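Lipoteichoic acid primase (Listeria monocytogenes, PDB 4UOP) is the extracellular catalytic domain of a sulfatase-family enzyme with an alpha/beta fold that holds a magnesium ion. Local coordinates at residues K233-L238 against A253-D258; Q80-T85 against N249-V254; N146-A151 against N347-K352. All blocks are in the same frame, centred on the assembly; numbering follows the deposited sequence.

Contacts 1 and 2 form one continuous patch, their centres about 5 Å apart, because both rest on helix 246-271 and share Ala253 and Val254. The backbone N of Asp237 in contact 1 lies 2.8 Å from Gln80 OE1 in contact 2, and the Asp258 O to Thr85 OG1 distance is 2.9 Å; both are probable hydrogen bonds. The Val254 side chain comes to about 11 Å from the magnesium ion held by Glu66, Thr108, Asp284 and His285, which puts the patch in the neighbourhood of the metal site without forming part of it. Contact 3 is separate: its centre is about 35 Å from that of contact 1 and 33 Å from that of contact 2.

Contact 1: residues K233-L238 against A253-D258; sequences KQEIDL and AVHYAD
Ile236 and His255 meet face-on: CD1 of Ile236 stands 3.6 Å from the centroid of the His255 imidazole, only 7° off the ring normal, a CH-pi contact centred on one face. An isoleucine suits the place because its long branch can reach across with CG1 and set its terminal methyl over the ring. Glu235 comes to the same ring at its edge. Its OE1 lies near the ring plane, 3.5 Å from His255 NE2, and accepts a weak bond with an N-H...O angle of 151°; the carboxylate is turned 64° from the imidazole. The other ring nitrogen, ND1, has the stronger partner, the backbone O of Ile82. That bond restrains the ring's rotation; the nearby carboxylate, weakly bonded at NE2, could favour the protonated form somewhat. Further along, Lys233 CB packs obliquely on Tyr256 CD1 at 4.3 Å, while a water accepts from both Lys233 NZ and Tyr256 OH. The Tyr256 hydroxyl also takes a weak bond from Glu194 N.

In the second shell, Glu252 OE1 accepts from the backbone N of Ile236 and so steadies the loop behind the isoleucine. The arrangement belongs to a beta-alpha-beta crossover of the alpha/beta fold: the long link from strand 214-219 folds back onto helix 246-271, which then leads to the parallel strand 277-283.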
ATOM      1  N   LYS B 233     -32.507  -4.900  14.641  1.00 30.73           N
ATOM      2  CA  LYS B 233     -31.981  -5.930  13.728  1.00 30.90           C
ATOM      3  C   LYS B 233     -30.900  -6.817  14.382  1.00 31.55           C
ATOM      4  O   LYS B 233     -30.393  -7.738  13.741  1.00 32.13           O
ATOM      5  CB  LYS B 233     -31.404  -5.264  12.478  1.00 30.88           C
ATOM      6  CG  LYS B 233     -32.402  -4.448  11.660  1.00 33.99           C
ATOM      7  CD  LYS B 233     -33.436  -5.318  10.965  1.00 37.86           C
ATOM      8  CE  LYS B 233     -34.461  -4.504  10.171  1.00 38.85           C
ATOM      9  NZ  LYS B 233     -33.825  -3.473   9.302  1.00 40.82           N
ATOM     10  N   GLN B 234     -30.537  -6.529  15.632  1.00 30.50           N
ATOM     11  CA  GLN B 234     -29.568  -7.338  16.378  1.00 30.52           C
ATOM     12  C   GLN B 234     -30.272  -8.522  17.021  1.00 32.23           C
ATOM     13  O   GLN B 234     -31.149  -8.352  17.873  1.00 32.71           O
ATOM     14  CB  GLN B 234     -28.872  -6.507  17.445  1.00 30.46           C
ATOM     15  CG  GLN B 234     -28.005  -5.400  16.869  1.00 31.09           C
ATOM     16  CD  GLN B 234     -27.334  -4.569  17.934  1.00 33.67           C
ATOM     17  OE1 GLN B 234     -27.116  -5.032  19.055  1.00 34.99           O
ATOM     18  NE2 GLN B 234     -27.005  -3.336  17.597  1.00 34.20           N
ATOM     19  N   GLU B 235     -29.901  -9.727  16.609  1.00 30.66           N
ATOM     20  CA  GLU B 235     -30.618 -10.922  17.044  1.00 32.40           C
ATOM     21  C   GLU B 235     -29.821 -11.838  17.955  1.00 29.78           C
ATOM     22  O   GLU B 235     -30.362 -12.820  18.463  1.00 31.65           O
ATOM     23  CB  GLU B 235     -31.118 -11.699  15.821  1.00 36.16           C
ATOM     24  CG  GLU B 235     -32.255 -11.000  15.097  1.00 40.56           C
ATOM     25  CD  GLU B 235     -32.788 -11.795  13.918  1.00 44.20           C
ATOM     26  OE1 GLU B 235     -32.382 -12.965  13.727  1.00 47.20           O
ATOM     27  OE2 GLU B 235     -33.623 -11.236  13.175  1.00 53.58           O
ATOM     28  N   ILE B 236     -28.549 -11.531  18.169  1.00 27.41           N
ATOM     29  CA  ILE B 236     -27.722 -12.313  19.076  1.00 27.67           C
ATOM     30  C   ILE B 236     -27.723 -11.652  20.454  1.00 28.63           C
ATOM     31  O   ILE B 236     -27.390 -10.476  20.580  1.00 27.58           O
ATOM     32  CB  ILE B 236     -26.274 -12.421  18.545  1.00 26.97           C
ATOM     33  CG1 ILE B 236     -26.266 -12.983  17.116  1.00 26.14           C
ATOM     34  CG2 ILE B 236     -25.412 -13.278  19.461  1.00 26.59           C
ATOM     35  CD1 ILE B 236     -26.938 -14.330  16.958  1.00 26.36           C
ATOM     36  N   ASP B 237     -28.130 -12.397  21.475  1.00 29.97           N
ATOM     37  CA  ASP B 237     -27.983 -11.938  22.856  1.00 35.33           C
ATOM     38  C   ASP B 237     -26.531 -12.204  23.275  1.00 32.08           C
ATOM     39  O   ASP B 237     -26.137 -13.351  23.468  1.00 32.44           O
ATOM     40  CB  ASP B 237     -28.972 -12.657  23.783  1.00 39.39           C
ATOM     41  CG  ASP B 237     -28.793 -12.274  25.252  1.00 46.70           C
ATOM     42  OD1 ASP B 237     -28.514 -11.087  25.546  1.00 49.34           O
ATOM     43  OD2 ASP B 237     -28.936 -13.170  26.118  1.00 53.31           O
ATOM     44  N   LEU B 238     -25.749 -11.137  23.389  1.00 28.58           N
ATOM     45  CA  LEU B 238     -24.302 -11.260  23.568  1.00 27.86           C
ATOM     46  C   LEU B 238     -23.940 -11.410  25.046  1.00 27.47           C
ATOM     47  O   LEU B 238     -24.512 -10.711  25.880  1.00 26.33           O
ATOM     48  CB  LEU B 238     -23.593 -10.021  23.033  1.00 26.47           C
ATOM     49  CG  LEU B 238     -23.539  -9.818  21.519  1.00 27.13           C
ATOM     50  CD1 LEU B 238     -22.962  -8.454  21.208  1.00 27.59           C
ATOM     51  CD2 LEU B 238     -22.707 -10.895  20.861  1.00 27.17           C
ATOM     52  N   ALA B 253     -23.328  -8.157  13.111  1.00 18.98           N
ATOM     53  CA  ALA B 253     -23.348  -7.733  11.706  1.00 18.68           C
ATOM     54  C   ALA B 253     -23.227  -8.921  10.770  1.00 18.99           C
ATOM     55  O   ALA B 253     -23.948  -8.996   9.770  1.00 18.88           O
ATOM     56  CB  ALA B 253     -22.243  -6.743  11.423  1.00 19.08           C
ATOM     57  N   VAL B 254     -22.335  -9.843  11.092  1.00 18.11           N
ATOM     58  CA  VAL B 254     -22.184 -11.062  10.289  1.00 19.26           C
ATOM     59  C   VAL B 254     -23.471 -11.895  10.346  1.00 18.78           C
ATOM     60  O   VAL B 254     -23.910 -12.431   9.336  1.00 18.20           O
ATOM     61  CB  VAL B 254     -20.963 -11.869  10.750  1.00 20.33           C
ATOM     62  CG1 VAL B 254     -20.998 -13.285  10.204  1.00 22.72           C
ATOM     63  CG2 VAL B 254     -19.688 -11.142  10.330  1.00 21.22           C
ATOM     64  N   HIS B 255     -24.101 -11.963  11.524  1.00 18.59           N
ATOM     65  CA  HIS B 255     -25.336 -12.694  11.669  1.00 19.56           C
ATOM     66  C   HIS B 255     -26.439 -12.064  10.827  1.00 18.55           C
ATOM     67  O   HIS B 255     -27.200 -12.766  10.189  1.00 19.93           O
ATOM     68  CB  HIS B 255     -25.765 -12.764  13.138  1.00 20.72           C
ATOM     69  CG  HIS B 255     -27.046 -13.501  13.347  1.00 22.98           C
ATOM     70  ND1 HIS B 255     -27.127 -14.874  13.295  1.00 24.15           N
ATOM     71  CD2 HIS B 255     -28.302 -13.056  13.573  1.00 24.42           C
ATOM     72  CE1 HIS B 255     -28.378 -15.242  13.515  1.00 25.55           C
ATOM     73  NE2 HIS B 255     -29.110 -14.158  13.680  1.00 26.08           N
ATOM     74  N   TYR B 256     -26.533 -10.737  10.846  1.00 18.52           N
ATOM     75  CA  TYR B 256     -27.488 -10.033  10.013  1.00 18.47           C
ATOM     76  C   TYR B 256     -27.229 -10.332   8.522  1.00 18.29           C
ATOM     77  O   TYR B 256     -28.145 -10.672   7.770  1.00 18.48           O
ATOM     78  CB  TYR B 256     -27.434  -8.530  10.273  1.00 19.31           C
ATOM     79  CG  TYR B 256     -28.231  -7.760   9.267  1.00 20.43           C
ATOM     80  CD1 TYR B 256     -29.620  -7.636   9.390  1.00 20.79           C
ATOM     81  CD2 TYR B 256     -27.614  -7.202   8.131  1.00 21.24           C
ATOM     82  CE1 TYR B 256     -30.353  -6.958   8.432  1.00 21.20           C
ATOM     83  CE2 TYR B 256     -28.343  -6.524   7.183  1.00 21.42           C
ATOM     84  CZ  TYR B 256     -29.712  -6.402   7.336  1.00 21.18           C
ATOM     85  OH  TYR B 256     -30.431  -5.740   6.363  1.00 22.38           O
ATOM     86  N   ALA B 257     -25.981 -10.194   8.111  1.00 17.55           N
ATOM     87  CA  ALA B 257     -25.618 -10.414   6.714  1.00 16.94           C
ATOM     88  C   ALA B 257     -25.934 -11.856   6.279  1.00 16.65           C
ATOM     89  O   ALA B 257     -26.468 -12.077   5.192  1.00 17.38           O
ATOM     90  CB  ALA B 257     -24.153 -10.081   6.500  1.00 16.68           C
ATOM     91  N   ASP B 258     -25.615 -12.820   7.128  1.00 17.44           N
ATOM     92  CA  ASP B 258     -25.911 -14.230   6.872  1.00 18.70           C
ATOM     93  C   ASP B 258     -27.427 -14.488   6.808  1.00 19.35           C
ATOM     94  O   ASP B 258     -27.912 -15.239   5.951  1.00 18.28           O
ATOM     95  CB  ASP B 258     -25.230 -15.105   7.919  1.00 20.13           C
ATOM     96  CG  ASP B 258     -25.608 -16.568   7.817  1.00 22.82           C
ATOM     97  OD1 ASP B 258     -26.697 -16.971   8.321  1.00 23.31           O
ATOM     98  OD2 ASP B 258     -24.788 -17.343   7.254  1.00 24.29           O
TER
HETATM   99  O   HOH W   1     -32.745  -4.838   6.934  1.00 30.04           O

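Contact 2: residues Q80-T85 against N249-V254; sequences QSITPT and NYFEAV
Ile82 faces Phe251 and Val254 across the contact, and its branched side chain divides its touching between them. From CB, the CG2 methyl is placed anti to the backbone N, which sets it 3.9 Å from Val254 CG1 and 4.0 Å from Phe251 CD1, while it also lies against the backbone O of Phe251. On the other branch, CG1 passes 4.1 Å from Phe251 CD1, and the terminal CD1 finishes 4.0 Å from Phe251 CB. The isoleucine thus crosses the phenylalanine at about a right angle, its CD1 ending against the CB-CG root of that side chain; a beta-branched residue suits a spot with two apolar neighbours.

Thr83 adds the shortest contact, CG2 to Val254 CG1 at 3.6 Å. A threonine works here because its methyl joins the apolar layer while OG1 bonds elsewhere, to Asn74 N and Asp87 OD1. On its helix, Val254 also sets CG2 3.5 Å above the plane of the Tyr250 ring, toward the rim.

Ile77 of strand 76-77 touches both Ile82 and Phe251. The small hairpin of strands 76-77 and 80-81, together with the turn into helix 84-89, is therefore packed onto one flank of helix 246-271.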
ATOM      1  N   GLN B  80     -26.445 -19.909  20.145  1.00 34.70           N
ATOM      2  CA  GLN B  80     -26.944 -19.123  19.004  1.00 32.84           C
ATOM      3  C   GLN B  80     -25.942 -19.163  17.835  1.00 31.23           C
ATOM      4  O   GLN B  80     -24.815 -18.678  17.968  1.00 30.36           O
ATOM      5  CB  GLN B  80     -27.169 -17.668  19.418  1.00 34.71           C
ATOM      6  CG  GLN B  80     -28.073 -17.448  20.632  1.00 34.69           C
ATOM      7  CD  GLN B  80     -27.839 -16.099  21.291  1.00 34.43           C
ATOM      8  OE1 GLN B  80     -28.525 -15.126  20.992  1.00 35.03           O
ATOM      9  NE2 GLN B  80     -26.837 -16.026  22.167  1.00 35.44           N
ATOM     10  N   SER B  81     -26.356 -19.726  16.697  1.00 29.77           N
ATOM     11  CA  SER B  81     -25.489 -19.816  15.520  1.00 29.24           C
ATOM     12  C   SER B  81     -25.288 -18.445  14.910  1.00 28.19           C
ATOM     13  O   SER B  81     -26.251 -17.714  14.683  1.00 28.53           O
ATOM     14  CB  SER B  81     -26.091 -20.742  14.467  1.00 30.82           C
ATOM     15  OG  SER B  81     -26.023 -22.082  14.897  1.00 34.11           O
ATOM     16  N   ILE B  82     -24.044 -18.108  14.607  1.00 25.53           N
ATOM     17  CA  ILE B  82     -23.743 -16.820  13.997  1.00 24.94           C
ATOM     18  C   ILE B  82     -24.016 -16.857  12.495  1.00 23.51           C
ATOM     19  O   ILE B  82     -24.573 -15.906  11.952  1.00 22.85           O
ATOM     20  CB  ILE B  82     -22.283 -16.400  14.272  1.00 25.67           C
ATOM     21  CG1 ILE B  82     -22.052 -16.251  15.784  1.00 26.69           C
ATOM     22  CG2 ILE B  82     -21.927 -15.102  13.551  1.00 26.36           C
ATOM     23  CD1 ILE B  82     -22.931 -15.218  16.462  1.00 27.71           C
ATOM     24  N   THR B  83     -23.615 -17.941  11.824  1.00 22.17           N
ATOM     25  CA  THR B  83     -23.822 -18.071  10.387  1.00 21.74           C
ATOM     26  C   THR B  83     -24.588 -19.342  10.032  1.00 21.57           C
ATOM     27  O   THR B  83     -24.064 -20.192   9.316  1.00 20.96           O
ATOM     28  CB  THR B  83     -22.473 -18.078   9.609  1.00 21.59           C
ATOM     29  OG1 THR B  83     -21.674 -19.177  10.040  1.00 21.80           O
ATOM     30  CG2 THR B  83     -21.698 -16.787   9.815  1.00 22.09           C
ATOM     31  N   PRO B  84     -25.840 -19.469  10.495  1.00 20.89           N
ATOM     32  CA  PRO B  84     -26.617 -20.664  10.162  1.00 21.43           C
ATOM     33  C   PRO B  84     -26.852 -20.887   8.654  1.00 20.87           C
ATOM     34  O   PRO B  84     -26.910 -22.029   8.236  1.00 20.24           O
ATOM     35  CB  PRO B  84     -27.947 -20.460  10.906  1.00 21.62           C
ATOM     36  CG  PRO B  84     -28.041 -18.986  11.109  1.00 22.46           C
ATOM     37  CD  PRO B  84     -26.634 -18.490  11.258  1.00 21.66           C
ATOM     38  N   THR B  85     -26.971 -19.829   7.852  1.00 20.57           N
ATOM     39  CA  THR B  85     -27.111 -19.999   6.386  1.00 21.27           C
ATOM     40  C   THR B  85     -25.889 -20.712   5.828  1.00 21.38           C
ATOM     41  O   THR B  85     -26.031 -21.695   5.100  1.00 22.34           O
ATOM     42  CB  THR B  85     -27.325 -18.654   5.650  1.00 20.84           C
ATOM     43  OG1 THR B  85     -28.530 -18.050   6.107  1.00 21.03           O
ATOM     44  CG2 THR B  85     -27.429 -18.837   4.128  1.00 20.83           C
ATOM     45  N   ASN B 249     -19.944  -6.573  18.061  1.00 19.52           N
ATOM     46  CA  ASN B 249     -20.618  -5.882  16.980  1.00 20.62           C
ATOM     47  C   ASN B 249     -20.417  -6.627  15.660  1.00 19.35           C
ATOM     48  O   ASN B 249     -21.340  -6.715  14.857  1.00 18.60           O
ATOM     49  CB  ASN B 249     -20.135  -4.442  16.863  1.00 21.97           C
ATOM     50  CG  ASN B 249     -20.489  -3.615  18.093  1.00 25.17           C
ATOM     51  OD1 ASN B 249     -21.456  -3.908  18.785  1.00 28.34           O
ATOM     52  ND2 ASN B 249     -19.702  -2.599  18.368  1.00 26.79           N
ATOM     53  N   TYR B 250     -19.223  -7.174  15.480  1.00 18.87           N
ATOM     54  CA  TYR B 250     -18.890  -7.970  14.299  1.00 18.51           C
ATOM     55  C   TYR B 250     -19.825  -9.155  14.197  1.00 18.35           C
ATOM     56  O   TYR B 250     -20.417  -9.381  13.156  1.00 17.46           O
ATOM     57  CB  TYR B 250     -17.448  -8.446  14.366  1.00 18.30           C
ATOM     58  CG  TYR B 250     -17.049  -9.349  13.230  1.00 19.05           C
ATOM     59  CD1 TYR B 250     -16.737  -8.823  11.975  1.00 19.39           C
ATOM     60  CD2 TYR B 250     -16.988 -10.711  13.404  1.00 18.60           C
ATOM     61  CE1 TYR B 250     -16.362  -9.643  10.928  1.00 18.62           C
ATOM     62  CE2 TYR B 250     -16.616 -11.543  12.364  1.00 18.95           C
ATOM     63  CZ  TYR B 250     -16.294 -11.000  11.135  1.00 18.80           C
ATOM     64  OH  TYR B 250     -15.934 -11.843  10.112  1.00 19.23           O
ATOM     65  N   PHE B 251     -20.017  -9.870  15.300  1.00 19.22           N
ATOM     66  CA  PHE B 251     -20.923 -11.019  15.302  1.00 19.70           C
ATOM     67  C   PHE B 251     -22.385 -10.661  14.988  1.00 19.22           C
ATOM     68  O   PHE B 251     -23.064 -11.408  14.279  1.00 18.05           O
ATOM     69  CB  PHE B 251     -20.860 -11.775  16.633  1.00 20.59           C
ATOM     70  CG  PHE B 251     -19.647 -12.656  16.810  1.00 21.40           C
ATOM     71  CD1 PHE B 251     -19.102 -13.394  15.761  1.00 21.86           C
ATOM     72  CD2 PHE B 251     -19.070 -12.779  18.065  1.00 22.98           C
ATOM     73  CE1 PHE B 251     -18.009 -14.208  15.968  1.00 22.21           C
ATOM     74  CE2 PHE B 251     -17.967 -13.583  18.270  1.00 22.51           C
ATOM     75  CZ  PHE B 251     -17.430 -14.297  17.221  1.00 22.79           C
ATOM     76  N   GLU B 252     -22.890  -9.539  15.507  1.00 18.69           N
ATOM     77  CA  GLU B 252     -24.247  -9.094  15.160  1.00 20.68           C
ATOM     78  C   GLU B 252     -24.354  -8.794  13.656  1.00 19.34           C
ATOM     79  O   GLU B 252     -25.349  -9.120  13.017  1.00 18.19           O
ATOM     80  CB  GLU B 252     -24.650  -7.825  15.905  1.00 22.55           C
ATOM     81  CG  GLU B 252     -24.635  -7.937  17.414  1.00 24.66           C
ATOM     82  CD  GLU B 252     -25.818  -8.694  17.998  1.00 27.93           C
ATOM     83  OE1 GLU B 252     -26.708  -9.186  17.253  1.00 28.14           O
ATOM     84  OE2 GLU B 252     -25.851  -8.771  19.246  1.00 30.64           O
ATOM     85  N   ALA B 253     -23.328  -8.157  13.111  1.00 18.98           N
ATOM     86  CA  ALA B 253     -23.348  -7.733  11.706  1.00 18.68           C
ATOM     87  C   ALA B 253     -23.227  -8.921  10.770  1.00 18.99           C
ATOM     88  O   ALA B 253     -23.948  -8.996   9.770  1.00 18.88           O
ATOM     89  CB  ALA B 253     -22.243  -6.743  11.423  1.00 19.08           C
ATOM     90  N   VAL B 254     -22.335  -9.843  11.092  1.00 18.11           N
ATOM     91  CA  VAL B 254     -22.184 -11.062  10.289  1.00 19.26           C
ATOM     92  C   VAL B 254     -23.471 -11.895  10.346  1.00 18.78           C
ATOM     93  O   VAL B 254     -23.910 -12.431   9.336  1.00 18.20           O
ATOM     94  CB  VAL B 254     -20.963 -11.869  10.750  1.00 20.33           C
ATOM     95  CG1 VAL B 254     -20.998 -13.285  10.204  1.00 22.72           C
ATOM     96  CG2 VAL B 254     -19.688 -11.142  10.330  1.00 21.22           C
TER

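Contact 3: residues N146-A151 against N347-K352; sequences NDYKTA and NLLGIK
Tyr148 and Leu349 are brought together by matching first torsions, each with CG anti to its own carbonyl carbon (chi1 -71° and -68°). In the leucine CD1 continues the extended chain (chi2 175°) and CD2 branches off it; it is CD2 that meets the phenol oxygen, 3.6 Å from Tyr148 OH, and the two side chains cross at a slant. Ile351 CD1 approaches the same ring obliquely, 4.3 Å from Tyr148 CE1.

Asn146 and Ile351 reach out from opposite directions and run past one another, Ile351 CD1 lying against Asn146 CB (4.0 Å) and Ile351 CG2 against Asn146 ND2 (3.9 Å). This is packing alone; ND2 gives a hydrogen bond to Leu142 O, which ties the asparagine back to helix 139-144 just before it. Leu142 and Leu143 of that helix extend the apolar cover over Ile351.

A tyrosine suits its position because the ring joins the apolar layer while the buried hydroxyl is satisfied. Tyr148 OH bonds to Lys58 O and receives a hydrogen bond from a water in the ring plane, the water O lying 2.8 Å from Tyr148 OH. That water also donates to Leu349 O, linking the two segments where no direct hydrogen bond does.

Gly350, with positive phi, ends helix 341-348 in a Schellman motif, in which its N bonds back to Asn347 O; the chain reverses there, and Leu349 before the glycine and Ile351 after it both point to segment 146-151. The contact thus joins a glycine-terminated helix C-terminus to the start of the segment that carries strand 149-153, at the end of the alpha/beta sheet remote from the magnesium ion.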
ATOM      1  N   ASN B 146     -20.261 -15.420 -24.505  1.00 23.67           N
ATOM      2  CA  ASN B 146     -20.963 -16.683 -24.442  1.00 24.18           C
ATOM      3  C   ASN B 146     -22.423 -16.510 -24.063  1.00 23.94           C
ATOM      4  O   ASN B 146     -23.003 -17.365 -23.400  1.00 25.00           O
ATOM      5  CB  ASN B 146     -20.231 -17.594 -23.466  1.00 24.15           C
ATOM      6  CG  ASN B 146     -18.916 -18.111 -24.034  1.00 25.28           C
ATOM      7  OD1 ASN B 146     -18.901 -19.161 -24.657  1.00 27.40           O
ATOM      8  ND2 ASN B 146     -17.819 -17.380 -23.831  1.00 23.89           N
ATOM      9  N   ASP B 147     -23.004 -15.398 -24.502  1.00 23.62           N
ATOM     10  CA  ASP B 147     -24.434 -15.138 -24.408  1.00 24.82           C
ATOM     11  C   ASP B 147     -24.926 -14.882 -22.991  1.00 23.59           C
ATOM     12  O   ASP B 147     -26.104 -15.109 -22.710  1.00 23.14           O
ATOM     13  CB  ASP B 147     -25.257 -16.280 -25.032  1.00 26.72           C
ATOM     14  CG  ASP B 147     -24.900 -16.523 -26.484  1.00 29.67           C
ATOM     15  OD1 ASP B 147     -25.393 -15.761 -27.337  1.00 32.04           O
ATOM     16  OD2 ASP B 147     -24.113 -17.452 -26.759  1.00 34.36           O
ATOM     17  N   TYR B 148     -24.039 -14.408 -22.118  1.00 21.77           N
ATOM     18  CA  TYR B 148     -24.445 -13.919 -20.800  1.00 20.01           C
ATOM     19  C   TYR B 148     -24.545 -12.397 -20.842  1.00 20.90           C
ATOM     20  O   TYR B 148     -23.673 -11.732 -21.398  1.00 19.67           O
ATOM     21  CB  TYR B 148     -23.438 -14.315 -19.710  1.00 19.96           C
ATOM     22  CG  TYR B 148     -23.427 -15.793 -19.360  1.00 20.20           C
ATOM     23  CD1 TYR B 148     -22.867 -16.730 -20.207  1.00 20.52           C
ATOM     24  CD2 TYR B 148     -23.984 -16.248 -18.177  1.00 21.03           C
ATOM     25  CE1 TYR B 148     -22.878 -18.093 -19.900  1.00 20.91           C
ATOM     26  CE2 TYR B 148     -23.987 -17.595 -17.849  1.00 20.82           C
ATOM     27  CZ  TYR B 148     -23.438 -18.519 -18.718  1.00 22.50           C
ATOM     28  OH  TYR B 148     -23.454 -19.860 -18.409  1.00 21.84           O
ATOM     29  N   LYS B 149     -25.609 -11.858 -20.257  1.00 19.56           N
ATOM     30  CA  LYS B 149     -25.658 -10.456 -19.865  1.00 20.68           C
ATOM     31  C   LYS B 149     -25.065 -10.394 -18.460  1.00 20.08           C
ATOM     32  O   LYS B 149     -25.322 -11.274 -17.650  1.00 18.35           O
ATOM     33  CB  LYS B 149     -27.092  -9.934 -19.845  1.00 21.95           C
ATOM     34  CG  LYS B 149     -27.724  -9.803 -21.226  1.00 23.95           C
ATOM     35  CD  LYS B 149     -27.044  -8.730 -22.041  1.00 25.85           C
ATOM     36  CE  LYS B 149     -27.754  -8.492 -23.364  1.00 28.24           C
ATOM     37  NZ  LYS B 149     -27.064  -7.400 -24.100  1.00 29.12           N
ATOM     38  N   THR B 150     -24.246  -9.379 -18.200  1.00 18.66           N
ATOM     39  CA  THR B 150     -23.441  -9.328 -16.990  1.00 18.63           C
ATOM     40  C   THR B 150     -23.730  -8.038 -16.225  1.00 18.79           C
ATOM     41  O   THR B 150     -23.881  -6.961 -16.826  1.00 19.02           O
ATOM     42  CB  THR B 150     -21.938  -9.460 -17.315  1.00 19.32           C
ATOM     43  OG1 THR B 150     -21.501  -8.350 -18.098  1.00 18.89           O
ATOM     44  CG2 THR B 150     -21.663 -10.755 -18.098  1.00 19.78           C
ATOM     45  N   ALA B 151     -23.851  -8.146 -14.907  1.00 18.22           N
ATOM     46  CA  ALA B 151     -24.135  -6.976 -14.076  1.00 17.39           C
ATOM     47  C   ALA B 151     -23.502  -7.149 -12.714  1.00 17.49           C
ATOM     48  O   ALA B 151     -23.356  -8.270 -12.224  1.00 15.50           O
ATOM     49  CB  ALA B 151     -25.637  -6.751 -13.932  1.00 17.52           C
ATOM     50  N   ASN B 347     -14.664 -23.555 -16.017  1.00 19.40           N
ATOM     51  CA  ASN B 347     -14.721 -25.001 -16.232  1.00 20.32           C
ATOM     52  C   ASN B 347     -16.130 -25.571 -16.003  1.00 20.30           C
ATOM     53  O   ASN B 347     -16.655 -26.336 -16.824  1.00 19.99           O
ATOM     54  CB  ASN B 347     -13.678 -25.718 -15.369  1.00 20.84           C
ATOM     55  CG  ASN B 347     -13.763 -27.230 -15.489  1.00 20.85           C
ATOM     56  OD1 ASN B 347     -13.415 -27.800 -16.533  1.00 23.37           O
ATOM     57  ND2 ASN B 347     -14.237 -27.883 -14.452  1.00 19.99           N
ATOM     58  N   LEU B 348     -16.762 -25.204 -14.889  1.00 19.66           N
ATOM     59  CA  LEU B 348     -18.113 -25.676 -14.615  1.00 20.35           C
ATOM     60  C   LEU B 348     -19.112 -25.255 -15.701  1.00 21.29           C
ATOM     61  O   LEU B 348     -20.019 -26.027 -16.065  1.00 22.41           O
ATOM     62  CB  LEU B 348     -18.592 -25.167 -13.242  1.00 20.83           C
ATOM     63  CG  LEU B 348     -17.864 -25.759 -12.046  1.00 21.72           C
ATOM     64  CD1 LEU B 348     -18.257 -25.020 -10.771  1.00 21.96           C
ATOM     65  CD2 LEU B 348     -18.191 -27.236 -11.902  1.00 22.30           C
ATOM     66  N   LEU B 349     -18.956 -24.033 -16.203  1.00 19.81           N
ATOM     67  CA  LEU B 349     -19.857 -23.495 -17.213  1.00 21.24           C
ATOM     68  C   LEU B 349     -19.544 -24.025 -18.624  1.00 22.85           C
ATOM     69  O   LEU B 349     -20.251 -23.698 -19.558  1.00 23.95           O
ATOM     70  CB  LEU B 349     -19.809 -21.969 -17.199  1.00 20.72           C
ATOM     71  CG  LEU B 349     -20.393 -21.298 -15.937  1.00 20.27           C
ATOM     72  CD1 LEU B 349     -20.179 -19.792 -15.998  1.00 20.82           C
ATOM     73  CD2 LEU B 349     -21.856 -21.620 -15.744  1.00 21.17           C
ATOM     74  N   GLY B 350     -18.485 -24.825 -18.756  1.00 23.84           N
ATOM     75  CA  GLY B 350     -18.103 -25.416 -20.044  1.00 23.90           C
ATOM     76  C   GLY B 350     -17.556 -24.410 -21.023  1.00 25.71           C
ATOM     77  O   GLY B 350     -17.797 -24.517 -22.220  1.00 27.36           O
ATOM     78  N   ILE B 351     -16.867 -23.394 -20.516  1.00 24.83           N
ATOM     79  CA  ILE B 351     -16.351 -22.339 -21.346  1.00 26.87           C
ATOM     80  C   ILE B 351     -14.834 -22.469 -21.449  1.00 29.63           C
ATOM     81  O   ILE B 351     -14.134 -22.525 -20.452  1.00 27.57           O
ATOM     82  CB  ILE B 351     -16.774 -20.961 -20.807  1.00 27.73           C
ATOM     83  CG1 ILE B 351     -18.285 -20.787 -21.009  1.00 29.66           C
ATOM     84  CG2 ILE B 351     -15.996 -19.845 -21.495  1.00 27.52           C
ATOM     85  CD1 ILE B 351     -18.888 -19.588 -20.315  1.00 31.11           C
ATOM     86  N   LYS B 352     -14.338 -22.532 -22.680  1.00 32.43           N
ATOM     87  CA  LYS B 352     -12.912 -22.574 -22.926  1.00 36.59           C
ATOM     88  C   LYS B 352     -12.357 -21.173 -22.845  1.00 34.10           C
ATOM     89  O   LYS B 352     -12.911 -20.238 -23.419  1.00 34.52           O
ATOM     90  CB  LYS B 352     -12.597 -23.175 -24.300  1.00 41.07           C
ATOM     91  CG  LYS B 352     -12.681 -24.692 -24.336  1.00 45.53           C
ATOM     92  CD  LYS B 352     -11.620 -25.345 -23.458  1.00 48.02           C
ATOM     93  CE  LYS B 352     -11.256 -26.748 -23.935  1.00 53.59           C
ATOM     94  NZ  LYS B 352     -12.201 -27.792 -23.444  1.00 55.86           N
TER
HETATM   95  O   HOH W   2     -22.480 -21.928 -19.961  1.00 29.88           O